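Local structure of pseudoperoxidase (Leishmania major, 5VIA) at residues 152-164 with 175-188. The protein binds a heme b whose iron has protein ligands on both sides, and belongs to the heme peroxidase family. Residues are numbered along the deposited sequence; the frame is centred on the assembly and turned at random.
Sequences CVALLACHSVGEF and THTGRRYTLNNRYY. With HEM (protoporphyrin IX containing Fe), chain B.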
loop_
_atom_site.group_PDB
_atom_site.type_symbol
_atom_site.label_atom_id
_atom_site.label_comp_id
_atom_site.label_asym_id
_atom_site.label_seq_id
_atom_site.Cartn_x
_atom_site.Cartn_y
_atom_site.Cartn_z
ATOM N N CYS A 152 -10.330 3.627 5.676
ATOM C CA CYS A 152 -9.612 4.265 4.563
ATOM C C CYS A 152 -8.416 5.049 5.079
ATOM O O CYS A 152 -7.292 4.907 4.579
ATOM C CB CYS A 152 -10.531 5.237 3.817
ATOM S SG CYS A 152 -11.853 4.463 2.865
ATOM N N VAL A 153 -8.675 5.880 6.087
ATOM C CA VAL A 153 -7.644 6.749 6.658
ATOM C C VAL A 153 -6.556 5.920 7.326
ATOM O O VAL A 153 -5.361 6.234 7.222
ATOM C CB VAL A 153 -8.269 7.737 7.655
ATOM C CG1 VAL A 153 -7.199 8.512 8.426
ATOM C CG2 VAL A 153 -9.222 8.681 6.924
ATOM N N ALA A 154 -6.965 4.840 7.983
ATOM C CA ALA A 154 -6.025 3.950 8.657
ATOM C C ALA A 154 -5.047 3.307 7.681
ATOM O O ALA A 154 -3.880 3.037 8.018
ATOM C CB ALA A 154 -6.787 2.875 9.439
ATOM N N LEU A 155 -5.520 3.049 6.466
ATOM C CA LEU A 155 -4.718 2.335 5.481
ATOM C C LEU A 155 -3.568 3.200 4.993
ATOM O O LEU A 155 -2.526 2.688 4.583
ATOM C CB LEU A 155 -5.615 1.935 4.311
ATOM C CG LEU A 155 -5.356 0.680 3.483
ATOM C CD1 LEU A 155 -4.837 -0.530 4.305
ATOM C CD2 LEU A 155 -6.669 0.341 2.780
ATOM N N LEU A 156 -3.754 4.516 5.035
ATOM C CA LEU A 156 -2.734 5.417 4.479
ATOM C C LEU A 156 -1.452 5.494 5.308
ATOM O O LEU A 156 -0.436 6.022 4.835
ATOM C CB LEU A 156 -3.325 6.797 4.169
ATOM C CG LEU A 156 -4.220 6.811 2.916
ATOM C CD1 LEU A 156 -4.898 8.138 2.753
ATOM C CD2 LEU A 156 -3.413 6.502 1.656
ATOM N N ALA A 157 -1.466 4.941 6.522
ATOM C CA ALA A 157 -0.237 4.874 7.318
ATOM C C ALA A 157 0.805 3.949 6.707
ATOM O O ALA A 157 1.944 3.902 7.195
ATOM C CB ALA A 157 -0.526 4.452 8.728
ATOM N N CYS A 158 0.438 3.207 5.657
ATOM C CA CYS A 158 1.457 2.484 4.892
ATOM C C CYS A 158 2.450 3.464 4.281
ATOM O O CYS A 158 3.553 3.079 3.924
ATOM C CB CYS A 158 0.852 1.621 3.788
ATOM S SG CYS A 158 -0.069 0.179 4.406
ATOM N N HIS A 159 2.056 4.726 4.148
ATOM C CA HIS A 159 2.983 5.759 3.653
ATOM C C HIS A 159 4.058 6.146 4.668
ATOM O O HIS A 159 4.947 6.962 4.377
ATOM C CB HIS A 159 2.202 6.990 3.222
ATOM C CG HIS A 159 1.543 6.838 1.889
ATOM N ND1 HIS A 159 0.695 7.789 1.363
ATOM C CD2 HIS A 159 1.618 5.849 0.968
ATOM C CE1 HIS A 159 0.282 7.398 0.174
ATOM N NE2 HIS A 159 0.822 6.225 -0.084
ATOM N N SER A 160 3.989 5.565 5.861
ATOM C CA SER A 160 5.026 5.813 6.852
ATOM C C SER A 160 6.271 4.966 6.558
ATOM O O SER A 160 7.314 5.176 7.170
ATOM C CB SER A 160 4.495 5.532 8.253
ATOM O OG SER A 160 4.252 4.154 8.393
ATOM N N VAL A 161 6.167 4.033 5.607
ATOM C CA VAL A 161 7.331 3.244 5.177
ATOM C C VAL A 161 7.554 3.383 3.671
ATOM O O VAL A 161 6.718 3.953 2.960
ATOM C CB VAL A 161 7.172 1.741 5.506
ATOM C CG1 VAL A 161 7.111 1.512 7.013
ATOM C CG2 VAL A 161 5.938 1.169 4.825
ATOM N N GLY A 162 8.670 2.846 3.189
ATOM C CA GLY A 162 8.970 2.847 1.768
ATOM C C GLY A 162 9.560 4.147 1.265
ATOM O O GLY A 162 9.867 5.043 2.046
ATOM N N GLU A 163 9.729 4.253 -0.049
ATOM C CA GLU A 163 10.260 5.471 -0.639
ATOM C C GLU A 163 9.819 5.631 -2.087
ATOM O O GLU A 163 9.142 4.765 -2.648
ATOM C CB GLU A 163 11.790 5.478 -0.556
ATOM C CG GLU A 163 12.432 4.210 -1.052
ATOM C CD GLU A 163 13.917 4.168 -0.766
ATOM O OE1 GLU A 163 14.677 4.963 -1.348
ATOM O OE2 GLU A 163 14.338 3.344 0.063
ATOM N N PHE A 164 10.243 6.736 -2.691
ATOM C CA PHE A 164 9.915 7.055 -4.076
ATOM C C PHE A 164 10.916 6.452 -5.052
ATOM O O PHE A 164 12.107 6.347 -4.743
ATOM C CB PHE A 164 9.847 8.580 -4.235
ATOM C CG PHE A 164 8.594 9.182 -3.664
ATOM C CD1 PHE A 164 8.335 9.129 -2.295
ATOM C CD2 PHE A 164 7.655 9.776 -4.498
ATOM C CE1 PHE A 164 7.164 9.670 -1.767
ATOM C CE2 PHE A 164 6.474 10.313 -3.972
ATOM C CZ PHE A 164 6.240 10.263 -2.605
ATOM N N THR A 175 10.850 10.314 0.561
ATOM C CA THR A 175 9.896 9.433 1.229
ATOM C C THR A 175 8.696 10.294 1.562
ATOM O O THR A 175 8.738 11.494 1.322
ATOM C CB THR A 175 10.495 8.829 2.505
ATOM O OG1 THR A 175 10.885 9.881 3.397
ATOM C CG2 THR A 175 11.730 8.004 2.158
ATOM N N HIS A 176 7.623 9.706 2.085
ATOM C CA HIS A 176 6.478 10.506 2.496
ATOM C C HIS A 176 6.740 11.270 3.801
ATOM O O HIS A 176 6.294 12.416 3.956
ATOM C CB HIS A 176 5.238 9.625 2.685
ATOM C CG HIS A 176 4.576 9.223 1.404
ATOM N ND1 HIS A 176 4.701 7.962 0.862
ATOM C CD2 HIS A 176 3.770 9.915 0.563
ATOM C CE1 HIS A 176 3.998 7.892 -0.255
ATOM N NE2 HIS A 176 3.425 9.065 -0.460
ATOM N N THR A 177 7.441 10.635 4.743
ATOM C CA THR A 177 7.544 11.172 6.105
ATOM C C THR A 177 8.969 11.310 6.628
ATOM O O THR A 177 9.171 11.700 7.780
ATOM C CB THR A 177 6.755 10.309 7.118
ATOM O OG1 THR A 177 7.446 9.069 7.335
ATOM C CG2 THR A 177 5.357 10.032 6.612
ATOM N N GLY A 178 9.958 10.991 5.800
ATOM C CA GLY A 178 11.339 11.158 6.222
ATOM C C GLY A 178 11.941 9.884 6.787
ATOM O O GLY A 178 13.137 9.843 7.115
ATOM N N ARG A 179 11.115 8.846 6.902
ATOM C CA ARG A 179 11.568 7.550 7.399
ATOM C C ARG A 179 11.009 6.426 6.542
ATOM O O ARG A 179 10.041 6.616 5.789
ATOM C CB ARG A 179 11.178 7.342 8.867
ATOM C CG ARG A 179 11.823 8.331 9.810
ATOM C CD ARG A 179 11.708 7.885 11.255
ATOM N NE ARG A 179 12.225 8.908 12.164
ATOM C CZ ARG A 179 11.865 9.028 13.440
ATOM N NH1 ARG A 179 10.982 8.185 13.968
ATOM N NH2 ARG A 179 12.380 9.995 14.189
ATOM N N ARG A 180 11.619 5.252 6.661
ATOM C CA ARG A 180 11.342 4.164 5.729
ATOM C C ARG A 180 10.984 2.824 6.364
ATOM O O ARG A 180 10.377 1.985 5.715
ATOM C CB ARG A 180 12.569 3.948 4.836
ATOM C CG ARG A 180 12.913 5.136 3.979
ATOM C CD ARG A 180 14.053 4.823 3.053
ATOM N NE ARG A 180 15.312 4.738 3.768
ATOM C CZ ARG A 180 16.450 4.367 3.195
ATOM N NH1 ARG A 180 16.457 4.038 1.906
ATOM N NH2 ARG A 180 17.568 4.311 3.902
ATOM N N TYR A 181 11.385 2.601 7.610
ATOM C CA TYR A 181 11.397 1.231 8.122
ATOM C C TYR A 181 10.471 0.886 9.293
ATOM O O TYR A 181 10.511 -0.244 9.766
ATOM C CB TYR A 181 12.832 0.787 8.427
ATOM C CG TYR A 181 13.733 0.808 7.207
ATOM C CD1 TYR A 181 13.448 0.017 6.094
ATOM C CD2 TYR A 181 14.861 1.616 7.169
ATOM C CE1 TYR A 181 14.276 0.027 4.974
ATOM C CE2 TYR A 181 15.690 1.630 6.066
ATOM C CZ TYR A 181 15.389 0.838 4.969
ATOM O OH TYR A 181 16.219 0.864 3.865
ATOM N N THR A 182 9.625 1.821 9.736
ATOM C CA THR A 182 8.649 1.515 10.801
ATOM C C THR A 182 7.232 1.892 10.378
ATOM O O THR A 182 6.940 3.076 10.143
ATOM C CB THR A 182 9.008 2.219 12.123
ATOM O OG1 THR A 182 10.353 1.883 12.491
ATOM C CG2 THR A 182 8.097 1.776 13.236
ATOM N N LEU A 183 6.351 0.898 10.272
ATOM C CA LEU A 183 4.978 1.178 9.861
ATOM C C LEU A 183 4.140 1.458 11.105
ATOM O O LEU A 183 3.652 0.538 11.765
ATOM C CB LEU A 183 4.385 0.026 9.042
ATOM C CG LEU A 183 3.243 0.343 8.060
ATOM C CD1 LEU A 183 2.855 -0.884 7.234
ATOM C CD2 LEU A 183 2.011 0.902 8.766
ATOM N N ASN A 184 3.994 2.736 11.421
ATOM C CA ASN A 184 3.159 3.154 12.544
ATOM C C ASN A 184 2.382 4.423 12.214
ATOM O O ASN A 184 2.280 4.804 11.050
ATOM C CB ASN A 184 3.994 3.326 13.815
ATOM C CG ASN A 184 5.040 4.414 13.686
ATOM O OD1 ASN A 184 5.001 5.234 12.762
ATOM N ND2 ASN A 184 5.994 4.424 14.612
ATOM N N ASN A 185 1.852 5.079 13.240
ATOM C CA ASN A 185 0.987 6.242 13.035
ATOM C C ASN A 185 1.750 7.557 12.877
ATOM O O ASN A 185 1.171 8.635 13.001
ATOM C CB ASN A 185 -0.007 6.365 14.191
ATOM C CG ASN A 185 0.673 6.602 15.518
ATOM O OD1 ASN A 185 1.825 6.217 15.709
ATOM N ND2 ASN A 185 -0.032 7.246 16.448
ATOM N N ARG A 186 3.049 7.477 12.605
ATOM C CA ARG A 186 3.843 8.693 12.463
ATOM C C ARG A 186 3.378 9.506 11.251
ATOM O O ARG A 186 3.477 10.725 11.243
ATOM C CB ARG A 186 5.336 8.353 12.351
ATOM C CG ARG A 186 6.239 9.546 12.639
ATOM C CD ARG A 186 7.716 9.152 12.793
ATOM N NE ARG A 186 8.561 10.331 12.594
ATOM C CZ ARG A 186 8.914 10.785 11.394
ATOM N NH1 ARG A 186 8.512 10.152 10.301
ATOM N NH2 ARG A 186 9.659 11.871 11.290
ATOM N N TYR A 187 2.869 8.811 10.240
ATOM C CA TYR A 187 2.293 9.434 9.050
ATOM C C TYR A 187 1.337 10.583 9.405
ATOM O O TYR A 187 1.466 11.702 8.893
ATOM C CB TYR A 187 1.567 8.357 8.227
ATOM C CG TYR A 187 0.688 8.876 7.111
ATOM C CD1 TYR A 187 1.228 9.275 5.888
ATOM C CD2 TYR A 187 -0.689 8.949 7.270
ATOM C CE1 TYR A 187 0.407 9.750 4.854
ATOM C CE2 TYR A 187 -1.513 9.419 6.249
ATOM C CZ TYR A 187 -0.961 9.817 5.048
ATOM O OH TYR A 187 -1.788 10.285 4.047
ATOM N N TYR A 188 0.391 10.305 10.300
ATOM C CA TYR A 188 -0.589 11.307 10.711
ATOM C C TYR A 188 0.054 12.476 11.437
ATOM O O TYR A 188 -0.322 13.637 11.231
ATOM C CB TYR A 188 -1.648 10.650 11.604
ATOM C CG TYR A 188 -2.165 9.386 10.979
ATOM C CD1 TYR A 188 -2.988 9.441 9.867
ATOM C CD2 TYR A 188 -1.796 8.141 11.472
ATOM C CE1 TYR A 188 -3.445 8.290 9.266
ATOM C CE2 TYR A 188 -2.257 6.979 10.883
ATOM C CZ TYR A 188 -3.076 7.062 9.777
ATOM O OH TYR A 188 -3.526 5.921 9.168
HETATM C CHA HEM B . 4.251 4.542 -2.243
HETATM C CHB HEM B . 0.753 7.711 -3.455
HETATM C CHC HEM B . -2.484 4.598 -1.609
HETATM C CHD HEM B . 1.070 1.820 0.242
HETATM C C1A HEM B . 3.568 5.603 -2.783
HETATM C C2A HEM B . 4.165 6.613 -3.629
HETATM C C3A HEM B . 3.219 7.481 -3.972
HETATM C C4A HEM B . 1.967 7.062 -3.346
HETATM C CMA HEM B . 3.404 8.721 -4.866
HETATM C CAA HEM B . 5.640 6.630 -4.089
HETATM C CBA HEM B . 5.693 5.549 -5.187
HETATM C CGA HEM B . 7.071 5.381 -5.788
HETATM O O1A HEM B . 7.587 6.359 -6.383
HETATM O O2A HEM B . 7.637 4.257 -5.702
HETATM C C1B HEM B . -0.455 7.151 -3.090
HETATM C C2B HEM B . -1.770 7.722 -3.264
HETATM C C3B HEM B . -2.682 6.866 -2.780
HETATM C C4B HEM B . -1.961 5.719 -2.229
HETATM C CMB HEM B . -2.054 9.073 -3.937
HETATM C CAB HEM B . -4.207 7.138 -2.798
HETATM C CBB HEM B . -5.108 6.150 -2.830
HETATM C C1C HEM B . -1.822 3.583 -0.940
HETATM C C2C HEM B . -2.438 2.479 -0.192
HETATM C C3C HEM B . -1.436 1.710 0.314
HETATM C C4C HEM B . -0.174 2.309 -0.095
HETATM C CMC HEM B . -3.974 2.274 -0.060
HETATM C CAC HEM B . -1.434 0.413 1.155
HETATM C CBC HEM B . -2.543 -0.289 1.428
HETATM C C1D HEM B . 2.267 2.296 -0.234
HETATM C C2D HEM B . 3.571 1.766 0.106
HETATM C C3D HEM B . 4.568 2.619 -0.668
HETATM C C4D HEM B . 3.762 3.577 -1.397
HETATM C CMD HEM B . 3.889 0.587 1.051
HETATM C CAD HEM B . 6.111 2.463 -0.686
HETATM C CBD HEM B . 6.394 1.452 -1.805
HETATM C CGD HEM B . 7.874 1.215 -1.984
HETATM O O1D HEM B . 8.264 0.564 -2.999
HETATM O O2D HEM B . 8.653 1.682 -1.116
HETATM N NA HEM B . 2.221 5.910 -2.622
HETATM N NB HEM B . -0.604 5.940 -2.449
HETATM N NC HEM B . -0.434 3.444 -0.854
HETATM N ND HEM B . 2.417 3.370 -1.108
HETATM FE FE HEM B . 0.906 4.664 -1.823
HETATM O O HOH W 1 7.561 7.704 5.016
HETATM O O HOH W 2 9.076 4.590 9.166
HETATM O O HOH W 3 5.392 5.315 1.164
HETATM O O HOH W 4 7.671 6.821 1.459
HETATM O O HOH W 5 15.174 0.384 1.574
#
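His159 and His176 stack face to face in a buried contact on the proximal side of the heme, where the end of helix 149-155 and the turn after it pack against the loop leading into helix 186-194 and that helix's first turn. Their ring centroids lie 3.7 Å apart, with planes at 10°. Phe164 points its edge at the opposite face of His176, so that imidazole is held between two rings. His159 NE2 binds the heme iron at 2.3 Å, and Cys60 supplies the other axial ligand. Glu243 OE1 is hydrogen-bonded to both His159 ND1 and Tyr187 OH. This is the proximal histidine site of the heme peroxidase fold, here with a six-coordinate iron. CG of Tyr187 is anti to the backbone N (chi1 168°), which swings the ring face over Leu156 O and brings CD1 to 3.6 Å from His159 CB. Tyr188 OH donates to Val153 O at 2.7 Å; Leu156 N reaches that oxygen from the other face of the carbonyl. Farther along, Gly162 N donates a hydrogen bond to Arg180 O at 3.2 Å. Glu163 N donates one to heme propionate oxygen O2D, and Glu163 OE2 forms a salt bridge with Arg180 NH1 at 2.9 Å.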